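Local coordinates for protein alpha-galactosidase (Thermus thermophilus, PDB 6LCJ) that probably hydrolyses alpha-galactosidic bonds, releasing terminal galactose from oligosaccharides, as a GH36 family glycosidase with a TIM-barrel domain, and assembles as a hexamer, at residues E333-F338 with L349-R354; W233-L238 with L303-A308. One frame throughout, in Å; residues are numbered along the deposited sequence.

Interaction 1: E333-F338 with L349-R354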
ATOM      1  N   GLU E 333     -56.057  -3.681  17.664  1.00 34.79           N
ATOM      2  CA  GLU E 333     -55.932  -5.059  18.111  1.00 41.21           C
ATOM      3  C   GLU E 333     -55.562  -6.017  16.985  1.00 34.81           C
ATOM      4  O   GLU E 333     -55.495  -7.225  17.215  1.00 35.63           O
ATOM      5  CB  GLU E 333     -57.235  -5.494  18.787  1.00 47.42           C
ATOM      6  CG  GLU E 333     -57.618  -4.566  19.945  1.00 52.00           C
ATOM      7  CD  GLU E 333     -58.873  -5.004  20.690  1.00 58.03           C
ATOM      8  OE1 GLU E 333     -59.932  -5.194  20.043  1.00 61.46           O
ATOM      9  OE2 GLU E 333     -58.796  -5.145  21.932  1.00 51.77           O
ATOM     10  N   ALA E 334     -55.306  -5.508  15.787  1.00 34.20           N
ATOM     11  CA  ALA E 334     -54.809  -6.357  14.726  1.00 32.63           C
ATOM     12  C   ALA E 334     -53.531  -7.048  15.183  1.00 37.74           C
ATOM     13  O   ALA E 334     -52.881  -6.631  16.152  1.00 36.90           O
ATOM     14  CB  ALA E 334     -54.562  -5.543  13.463  1.00 31.48           C
ATOM     15  N   TYR E 335     -53.202  -8.147  14.505  1.00 34.81           N
ATOM     16  CA  TYR E 335     -52.010  -8.930  14.815  1.00 31.28           C
ATOM     17  C   TYR E 335     -50.841  -8.379  14.007  1.00 31.82           C
ATOM     18  O   TYR E 335     -50.888  -8.368  12.771  1.00 32.31           O
ATOM     19  CB  TYR E 335     -52.215 -10.411  14.489  1.00 27.43           C
ATOM     20  CG  TYR E 335     -51.185 -11.317  15.139  1.00 28.37           C
ATOM     21  CD1 TYR E 335     -49.923 -11.480  14.574  1.00 28.47           C
ATOM     22  CD2 TYR E 335     -51.464 -11.992  16.321  1.00 23.91           C
ATOM     23  CE1 TYR E 335     -48.975 -12.295  15.164  1.00 27.40           C
ATOM     24  CE2 TYR E 335     -50.523 -12.805  16.917  1.00 29.08           C
ATOM     25  CZ  TYR E 335     -49.277 -12.954  16.333  1.00 28.17           C
ATOM     26  OH  TYR E 335     -48.331 -13.759  16.916  1.00 27.37           O
ATOM     27  N   LEU E 336     -49.790  -7.944  14.692  1.00 24.41           N
ATOM     28  CA  LEU E 336     -48.584  -7.489  14.015  1.00 27.96           C
ATOM     29  C   LEU E 336     -47.479  -8.520  14.220  1.00 30.14           C
ATOM     30  O   LEU E 336     -47.105  -8.830  15.364  1.00 27.17           O
ATOM     31  CB  LEU E 336     -48.151  -6.111  14.511  1.00 28.40           C
ATOM     32  CG  LEU E 336     -49.186  -5.022  14.271  1.00 28.47           C
ATOM     33  CD1 LEU E 336     -48.666  -3.699  14.790  1.00 29.08           C
ATOM     34  CD2 LEU E 336     -49.556  -4.948  12.793  1.00 25.15           C
ATOM     35  N   LEU E 337     -47.001  -9.075  13.113  1.00 28.26           N
ATOM     36  CA  LEU E 337     -45.838  -9.941  13.089  1.00 27.98           C
ATOM     37  C   LEU E 337     -44.655  -9.098  12.638  1.00 27.93           C
ATOM     38  O   LEU E 337     -44.665  -8.573  11.519  1.00 25.44           O
ATOM     39  CB  LEU E 337     -46.048 -11.117  12.135  1.00 26.88           C
ATOM     40  CG  LEU E 337     -44.798 -11.989  11.941  1.00 29.99           C
ATOM     41  CD1 LEU E 337     -44.496 -12.791  13.201  1.00 27.93           C
ATOM     42  CD2 LEU E 337     -44.948 -12.912  10.753  1.00 31.11           C
ATOM     43  N   PHE E 338     -43.656  -8.951  13.514  1.00 28.73           N
ATOM     44  CA  PHE E 338     -42.456  -8.168  13.214  1.00 28.53           C
ATOM     45  C   PHE E 338     -41.401  -9.059  12.572  1.00 27.36           C
ATOM     46  O   PHE E 338     -41.078 -10.127  13.106  1.00 24.88           O
ATOM     47  CB  PHE E 338     -41.874  -7.527  14.479  1.00 25.15           C
ATOM     48  CG  PHE E 338     -42.592  -6.269  14.933  1.00 30.63           C
ATOM     49  CD1 PHE E 338     -43.939  -6.062  14.642  1.00 30.52           C
ATOM     50  CD2 PHE E 338     -41.926  -5.313  15.686  1.00 27.09           C
ATOM     51  CE1 PHE E 338     -44.599  -4.933  15.092  1.00 30.05           C
ATOM     52  CE2 PHE E 338     -42.583  -4.171  16.135  1.00 29.00           C
ATOM     53  CZ  PHE E 338     -43.918  -3.983  15.837  1.00 29.66           C
ATOM     54  N   LEU E 349     -44.463  -4.318  21.631  1.00 26.96           N
ATOM     55  CA  LEU E 349     -45.228  -3.824  20.494  1.00 24.18           C
ATOM     56  C   LEU E 349     -45.646  -4.945  19.550  1.00 32.16           C
ATOM     57  O   LEU E 349     -46.810  -5.005  19.138  1.00 33.73           O
ATOM     58  CB  LEU E 349     -44.412  -2.778  19.728  1.00 22.82           C
ATOM     59  CG  LEU E 349     -43.998  -1.557  20.547  1.00 29.10           C
ATOM     60  CD1 LEU E 349     -43.008  -0.710  19.785  1.00 25.48           C
ATOM     61  CD2 LEU E 349     -45.237  -0.732  20.977  1.00 26.36           C
ATOM     62  N   ALA E 350     -44.724  -5.841  19.196  1.00 28.80           N
ATOM     63  CA  ALA E 350     -45.065  -6.956  18.322  1.00 31.41           C
ATOM     64  C   ALA E 350     -45.930  -7.978  19.050  1.00 28.43           C
ATOM     65  O   ALA E 350     -45.757  -8.223  20.247  1.00 25.69           O
ATOM     66  CB  ALA E 350     -43.799  -7.641  17.799  1.00 26.48           C
ATOM     67  N   ASP E 351     -46.864  -8.578  18.312  1.00 26.68           N
ATOM     68  CA  ASP E 351     -47.550  -9.782  18.770  1.00 27.88           C
ATOM     69  C   ASP E 351     -46.742 -11.027  18.436  1.00 28.61           C
ATOM     70  O   ASP E 351     -46.612 -11.931  19.268  1.00 29.56           O
ATOM     71  CB  ASP E 351     -48.937  -9.890  18.128  1.00 29.15           C
ATOM     72  CG  ASP E 351     -49.781  -8.654  18.362  1.00 28.81           C
ATOM     73  OD1 ASP E 351     -50.195  -8.457  19.512  1.00 31.94           O
ATOM     74  OD2 ASP E 351     -50.011  -7.874  17.403  1.00 28.59           O
ATOM     75  N   GLY E 352     -46.199 -11.077  17.227  1.00 23.69           N
ATOM     76  CA  GLY E 352     -45.283 -12.126  16.832  1.00 26.67           C
ATOM     77  C   GLY E 352     -43.987 -11.511  16.333  1.00 30.02           C
ATOM     78  O   GLY E 352     -43.984 -10.432  15.725  1.00 27.74           O
ATOM     79  N   LEU E 353     -42.878 -12.202  16.610  1.00 22.11           N
ATOM     80  CA  LEU E 353     -41.547 -11.707  16.278  1.00 23.43           C
ATOM     81  C   LEU E 353     -40.730 -12.828  15.648  1.00 23.62           C
ATOM     82  O   LEU E 353     -40.548 -13.884  16.259  1.00 25.47           O
ATOM     83  CB  LEU E 353     -40.850 -11.157  17.520  1.00 21.40           C
ATOM     84  CG  LEU E 353     -39.426 -10.630  17.350  1.00 24.31           C
ATOM     85  CD1 LEU E 353     -39.441  -9.357  16.566  1.00 24.89           C
ATOM     86  CD2 LEU E 353     -38.745 -10.403  18.697  1.00 24.70           C
ATOM     87  N   ARG E 354     -40.242 -12.600  14.434  1.00 22.45           N
ATOM     88  CA  ARG E 354     -39.300 -13.531  13.822  1.00 24.45           C
ATOM     89  C   ARG E 354     -37.956 -13.426  14.529  1.00 23.94           C
ATOM     90  O   ARG E 354     -37.463 -12.324  14.771  1.00 21.41           O
ATOM     91  CB  ARG E 354     -39.158 -13.236  12.331  1.00 20.89           C
ATOM     92  CG  ARG E 354     -40.384 -13.656  11.499  1.00 23.27           C
ATOM     93  CD  ARG E 354     -40.231 -15.066  10.922  1.00 23.81           C
ATOM     94  NE  ARG E 354     -38.887 -15.228  10.406  1.00 23.88           N
ATOM     95  CZ  ARG E 354     -38.516 -14.946   9.161  1.00 27.72           C
ATOM     96  NH1 ARG E 354     -39.404 -14.533   8.258  1.00 27.97           N
ATOM     97  NH2 ARG E 354     -37.243 -15.090   8.811  1.00 27.89           N
TER
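Leu337 pairs with Gly352 and Phe338 with Leu353 where strands 335-338 and 352-354 run parallel, their axes 4.5 Å apart at closest and inclined by 15°. The backbone bonds step across in the alternating pattern of parallel strands: Leu336 O receives Gly352 N, Gly352 O receives Phe338 N at 2.7 Å, and Phe338 O receives Arg354 N. Leu336 O also takes the N-H of Asp351 at 3.0 Å, so two successive N-H groups, where 352-354 begins, converge on this one carbonyl.

Asp351 carries the pairing further with its side chain. With CG beside its own backbone N (chi1 -55°), the amide and the carboxylate address the same residue: OD2 accepts Leu336 N at 2.7 Å through its anti lone pair, in a nearly straight bond (176°). The buried carboxylate is further held by Arg154 and Ser156 on OD1 and Arg328 on OD2. Asp351 CB meanwhile sits over the centre of the Tyr335 ring, 3.5 Å from the centroid, in a CH-pi contact, while the phenol OH bonds to His398. Gly352 leaves room here, since a CB would collide with Tyr335 OH and with Leu337 CD1, which lies 3.4 Å from Gly352 C.

On the face of Phe338 and Leu353, Ala350 CB makes a CH-pi contact over one side of the Phe338 ring, off-centre toward the rim and 3.4 Å from Phe338 CG. Leu349 CB reaches Phe338 CZ, and Leu353 CD1 packs on Phe338 CB at 3.7 Å. Tyr320 of helix 317-331 touches the Phe338 side chain from outside the pair. The ten residues joining the two strands contain no helix, yet the strands are neighbours in the eight-stranded parallel barrel of the TIM-barrel fold, with helix 317-331 packed against the Phe338 face.

Interaction 2: W233-L238 with L303-A308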
ATOM      1  N   TRP E 233     -48.534  -8.340   3.802  1.00 31.60           N
ATOM      2  CA  TRP E 233     -47.119  -8.079   4.042  1.00 30.13           C
ATOM      3  C   TRP E 233     -46.746  -6.673   3.582  1.00 32.14           C
ATOM      4  O   TRP E 233     -47.098  -6.269   2.472  1.00 30.03           O
ATOM      5  CB  TRP E 233     -46.277  -9.106   3.265  1.00 30.14           C
ATOM      6  CG  TRP E 233     -44.776  -8.922   3.261  1.00 26.43           C
ATOM      7  CD1 TRP E 233     -43.881  -9.511   4.110  1.00 30.94           C
ATOM      8  CD2 TRP E 233     -43.999  -8.134   2.349  1.00 27.55           C
ATOM      9  NE1 TRP E 233     -42.599  -9.141   3.783  1.00 29.53           N
ATOM     10  CE2 TRP E 233     -42.643  -8.289   2.710  1.00 29.83           C
ATOM     11  CE3 TRP E 233     -44.313  -7.312   1.263  1.00 32.37           C
ATOM     12  CZ2 TRP E 233     -41.608  -7.646   2.029  1.00 27.55           C
ATOM     13  CZ3 TRP E 233     -43.274  -6.673   0.582  1.00 29.42           C
ATOM     14  CH2 TRP E 233     -41.945  -6.844   0.975  1.00 26.53           C
ATOM     15  N   PHE E 234     -45.992  -5.946   4.412  1.00 32.67           N
ATOM     16  CA  PHE E 234     -45.394  -4.670   4.015  1.00 32.38           C
ATOM     17  C   PHE E 234     -43.931  -4.612   4.441  1.00 29.40           C
ATOM     18  O   PHE E 234     -43.514  -5.289   5.377  1.00 31.72           O
ATOM     19  CB  PHE E 234     -46.104  -3.458   4.640  1.00 33.15           C
ATOM     20  CG  PHE E 234     -47.552  -3.369   4.315  1.00 33.79           C
ATOM     21  CD1 PHE E 234     -48.494  -3.999   5.118  1.00 35.18           C
ATOM     22  CD2 PHE E 234     -47.982  -2.642   3.216  1.00 38.66           C
ATOM     23  CE1 PHE E 234     -49.837  -3.930   4.821  1.00 35.74           C
ATOM     24  CE2 PHE E 234     -49.330  -2.553   2.907  1.00 39.81           C
ATOM     25  CZ  PHE E 234     -50.263  -3.201   3.716  1.00 43.55           C
ATOM     26  N   ALA E 235     -43.158  -3.761   3.756  1.00 33.13           N
ATOM     27  CA  ALA E 235     -41.828  -3.325   4.196  1.00 31.82           C
ATOM     28  C   ALA E 235     -41.891  -1.806   4.280  1.00 33.22           C
ATOM     29  O   ALA E 235     -41.362  -1.102   3.409  1.00 33.18           O
ATOM     30  CB  ALA E 235     -40.718  -3.790   3.250  1.00 27.71           C
ATOM     31  N   PRO E 236     -42.528  -1.264   5.324  1.00 35.18           N
ATOM     32  CA  PRO E 236     -43.022   0.124   5.243  1.00 32.56           C
ATOM     33  C   PRO E 236     -41.937   1.196   5.149  1.00 33.40           C
ATOM     34  O   PRO E 236     -42.193   2.248   4.552  1.00 34.28           O
ATOM     35  CB  PRO E 236     -43.861   0.272   6.525  1.00 29.92           C
ATOM     36  CG  PRO E 236     -43.404  -0.825   7.424  1.00 30.39           C
ATOM     37  CD  PRO E 236     -42.963  -1.948   6.556  1.00 30.03           C
ATOM     38  N   PHE E 237     -40.740   0.982   5.702  1.00 32.78           N
ATOM     39  CA  PHE E 237     -39.702   2.006   5.705  1.00 30.40           C
ATOM     40  C   PHE E 237     -38.599   1.748   4.685  1.00 32.94           C
ATOM     41  O   PHE E 237     -37.515   2.340   4.790  1.00 28.40           O
ATOM     42  CB  PHE E 237     -39.095   2.138   7.093  1.00 29.01           C
ATOM     43  CG  PHE E 237     -40.086   2.525   8.128  1.00 33.23           C
ATOM     44  CD1 PHE E 237     -40.402   3.855   8.343  1.00 31.21           C
ATOM     45  CD2 PHE E 237     -40.712   1.556   8.894  1.00 30.30           C
ATOM     46  CE1 PHE E 237     -41.324   4.208   9.313  1.00 33.35           C
ATOM     47  CE2 PHE E 237     -41.624   1.900   9.838  1.00 28.25           C
ATOM     48  CZ  PHE E 237     -41.932   3.220  10.066  1.00 31.67           C
ATOM     49  N   LEU E 238     -38.864   0.917   3.686  1.00 29.03           N
ATOM     50  CA  LEU E 238     -37.877   0.528   2.699  1.00 27.18           C
ATOM     51  C   LEU E 238     -38.273   1.079   1.341  1.00 32.67           C
ATOM     52  O   LEU E 238     -39.452   1.078   0.981  1.00 36.53           O
ATOM     53  CB  LEU E 238     -37.758  -0.993   2.640  1.00 32.12           C
ATOM     54  CG  LEU E 238     -36.409  -1.620   2.317  1.00 30.37           C
ATOM     55  CD1 LEU E 238     -35.435  -1.353   3.419  1.00 25.28           C
ATOM     56  CD2 LEU E 238     -36.612  -3.095   2.136  1.00 28.38           C
ATOM     57  N   LEU E 303     -45.010  -7.038   9.019  1.00 28.08           N
ATOM     58  CA  LEU E 303     -44.232  -5.832   8.802  1.00 26.23           C
ATOM     59  C   LEU E 303     -42.777  -6.256   8.746  1.00 26.45           C
ATOM     60  O   LEU E 303     -42.247  -6.798   9.720  1.00 28.03           O
ATOM     61  CB  LEU E 303     -44.490  -4.819   9.919  1.00 25.88           C
ATOM     62  CG  LEU E 303     -45.979  -4.501  10.098  1.00 26.11           C
ATOM     63  CD1 LEU E 303     -46.215  -3.470  11.213  1.00 24.47           C
ATOM     64  CD2 LEU E 303     -46.574  -4.019   8.769  1.00 25.19           C
ATOM     65  N   ASP E 304     -42.150  -6.043   7.603  1.00 27.62           N
ATOM     66  CA  ASP E 304     -40.876  -6.653   7.295  1.00 27.88           C
ATOM     67  C   ASP E 304     -39.812  -5.581   7.117  1.00 27.95           C
ATOM     68  O   ASP E 304     -40.123  -4.403   6.921  1.00 28.65           O
ATOM     69  CB  ASP E 304     -40.978  -7.498   6.027  1.00 29.61           C
ATOM     70  CG  ASP E 304     -40.003  -8.671   6.012  1.00 31.75           C
ATOM     71  OD1 ASP E 304     -39.034  -8.711   6.818  1.00 26.22           O
ATOM     72  OD2 ASP E 304     -40.226  -9.560   5.163  1.00 40.60           O
ATOM     73  N   PHE E 305     -38.545  -6.022   7.181  1.00 25.75           N
ATOM     74  CA  PHE E 305     -37.393  -5.152   6.989  1.00 26.06           C
ATOM     75  C   PHE E 305     -37.436  -3.975   7.945  1.00 27.37           C
ATOM     76  O   PHE E 305     -37.057  -2.863   7.584  1.00 29.61           O
ATOM     77  CB  PHE E 305     -37.301  -4.655   5.543  1.00 26.09           C
ATOM     78  CG  PHE E 305     -36.955  -5.725   4.556  1.00 24.68           C
ATOM     79  CD1 PHE E 305     -37.916  -6.633   4.128  1.00 28.37           C
ATOM     80  CD2 PHE E 305     -35.665  -5.834   4.060  1.00 25.99           C
ATOM     81  CE1 PHE E 305     -37.598  -7.636   3.215  1.00 30.82           C
ATOM     82  CE2 PHE E 305     -35.336  -6.836   3.144  1.00 27.98           C
ATOM     83  CZ  PHE E 305     -36.306  -7.735   2.721  1.00 28.20           C
ATOM     84  N   LEU E 306     -37.918  -4.215   9.163  1.00 24.20           N
ATOM     85  CA  LEU E 306     -38.098  -3.151  10.134  1.00 22.29           C
ATOM     86  C   LEU E 306     -36.779  -2.612  10.676  1.00 30.20           C
ATOM     87  O   LEU E 306     -36.784  -1.556  11.321  1.00 28.94           O
ATOM     88  CB  LEU E 306     -38.974  -3.646  11.286  1.00 26.32           C
ATOM     89  CG  LEU E 306     -40.457  -3.950  10.998  1.00 23.06           C
ATOM     90  CD1 LEU E 306     -41.128  -4.456  12.270  1.00 26.86           C
ATOM     91  CD2 LEU E 306     -41.162  -2.731  10.479  1.00 24.72           C
ATOM     92  N   TYR E 307     -35.655  -3.303  10.434  1.00 27.67           N
ATOM     93  CA  TYR E 307     -34.353  -2.707  10.723  1.00 28.30           C
ATOM     94  C   TYR E 307     -34.174  -1.363  10.003  1.00 28.89           C
ATOM     95  O   TYR E 307     -33.425  -0.499  10.476  1.00 28.07           O
ATOM     96  CB  TYR E 307     -33.224  -3.676  10.328  1.00 26.04           C
ATOM     97  CG  TYR E 307     -33.017  -3.738   8.828  1.00 25.14           C
ATOM     98  CD1 TYR E 307     -32.168  -2.849   8.181  1.00 25.60           C
ATOM     99  CD2 TYR E 307     -33.698  -4.662   8.058  1.00 24.91           C
ATOM    100  CE1 TYR E 307     -32.008  -2.883   6.815  1.00 26.51           C
ATOM    101  CE2 TYR E 307     -33.536  -4.701   6.690  1.00 24.93           C
ATOM    102  CZ  TYR E 307     -32.697  -3.812   6.077  1.00 24.36           C
ATOM    103  OH  TYR E 307     -32.557  -3.858   4.719  1.00 25.87           O
ATOM    104  N   ALA E 308     -34.816  -1.178   8.845  1.00 23.43           N
ATOM    105  CA  ALA E 308     -34.636   0.074   8.119  1.00 24.28           C
ATOM    106  C   ALA E 308     -35.054   1.274   8.956  1.00 29.09           C
ATOM    107  O   ALA E 308     -34.468   2.355   8.828  1.00 30.85           O
ATOM    108  CB  ALA E 308     -35.408   0.042   6.805  1.00 23.51           C
TER
HETATM  109  O   HOH W   1     -39.483  -1.589   6.778  1.00 27.91           O
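Neighbouring strands of a TIM barrel bring Trp233 and Asp304 together at their C-terminal ends, where active sites of this fold lie. The run Lys302-Leu303-Asp304 is consistent with the K-X-D motif that carries the nucleophile in GH36 relatives. Trp233 NE1 gives its hydrogen to Asp304 OD2 at 2.8 Å (166°), meeting the anti lone pair; the oxygen lies almost in the indole plane, and the carboxylate stands nearly perpendicular to it, at 86°. Asp304 OD1 receives Phe305 N at 2.8 Å, from 29° out of the carboxylate plane. On the backbone, Asp304 N bonds to Phe234 O at 2.7 Å, while a water accepts from Phe237 N and donates to Asp304 O at 2.9 Å, bridging the two loops. Leu238 CD2 lies 3.5 Å from Phe305 CD2, and the other leucine methyl, CD1, meets Ala308 CB at 3.7 Å. A phenylalanine in place of Trp233 would probably leave Asp304 OD2 without its indole donor and the carboxylate freer to turn. Each carboxylate oxygen thus has its own N-H, one from either segment, which is likely to restrict rotation about the CB-CG bond.

How the interactions relate
From the N terminus, the chain passes through two antiparallel sheets before it enters the barrel. Interaction 2 then joins 233-238 to 303-308, closing a loop of 64 residues that includes helix 280-296. Only afterwards, beyond helix 317-331, does interaction 1 close its much shorter loop of ten residues between 333-338 and 349-354. The two are in series and neither encloses nor crosses the other. In space they are nonetheless adjacent, with centres about 13 Å apart: Leu337 O and Leu303 N, 3.0 Å apart, probably share a hydrogen bond, and Phe338 packs on Leu306. Together they tie four consecutive strands of one parallel barrel sheet.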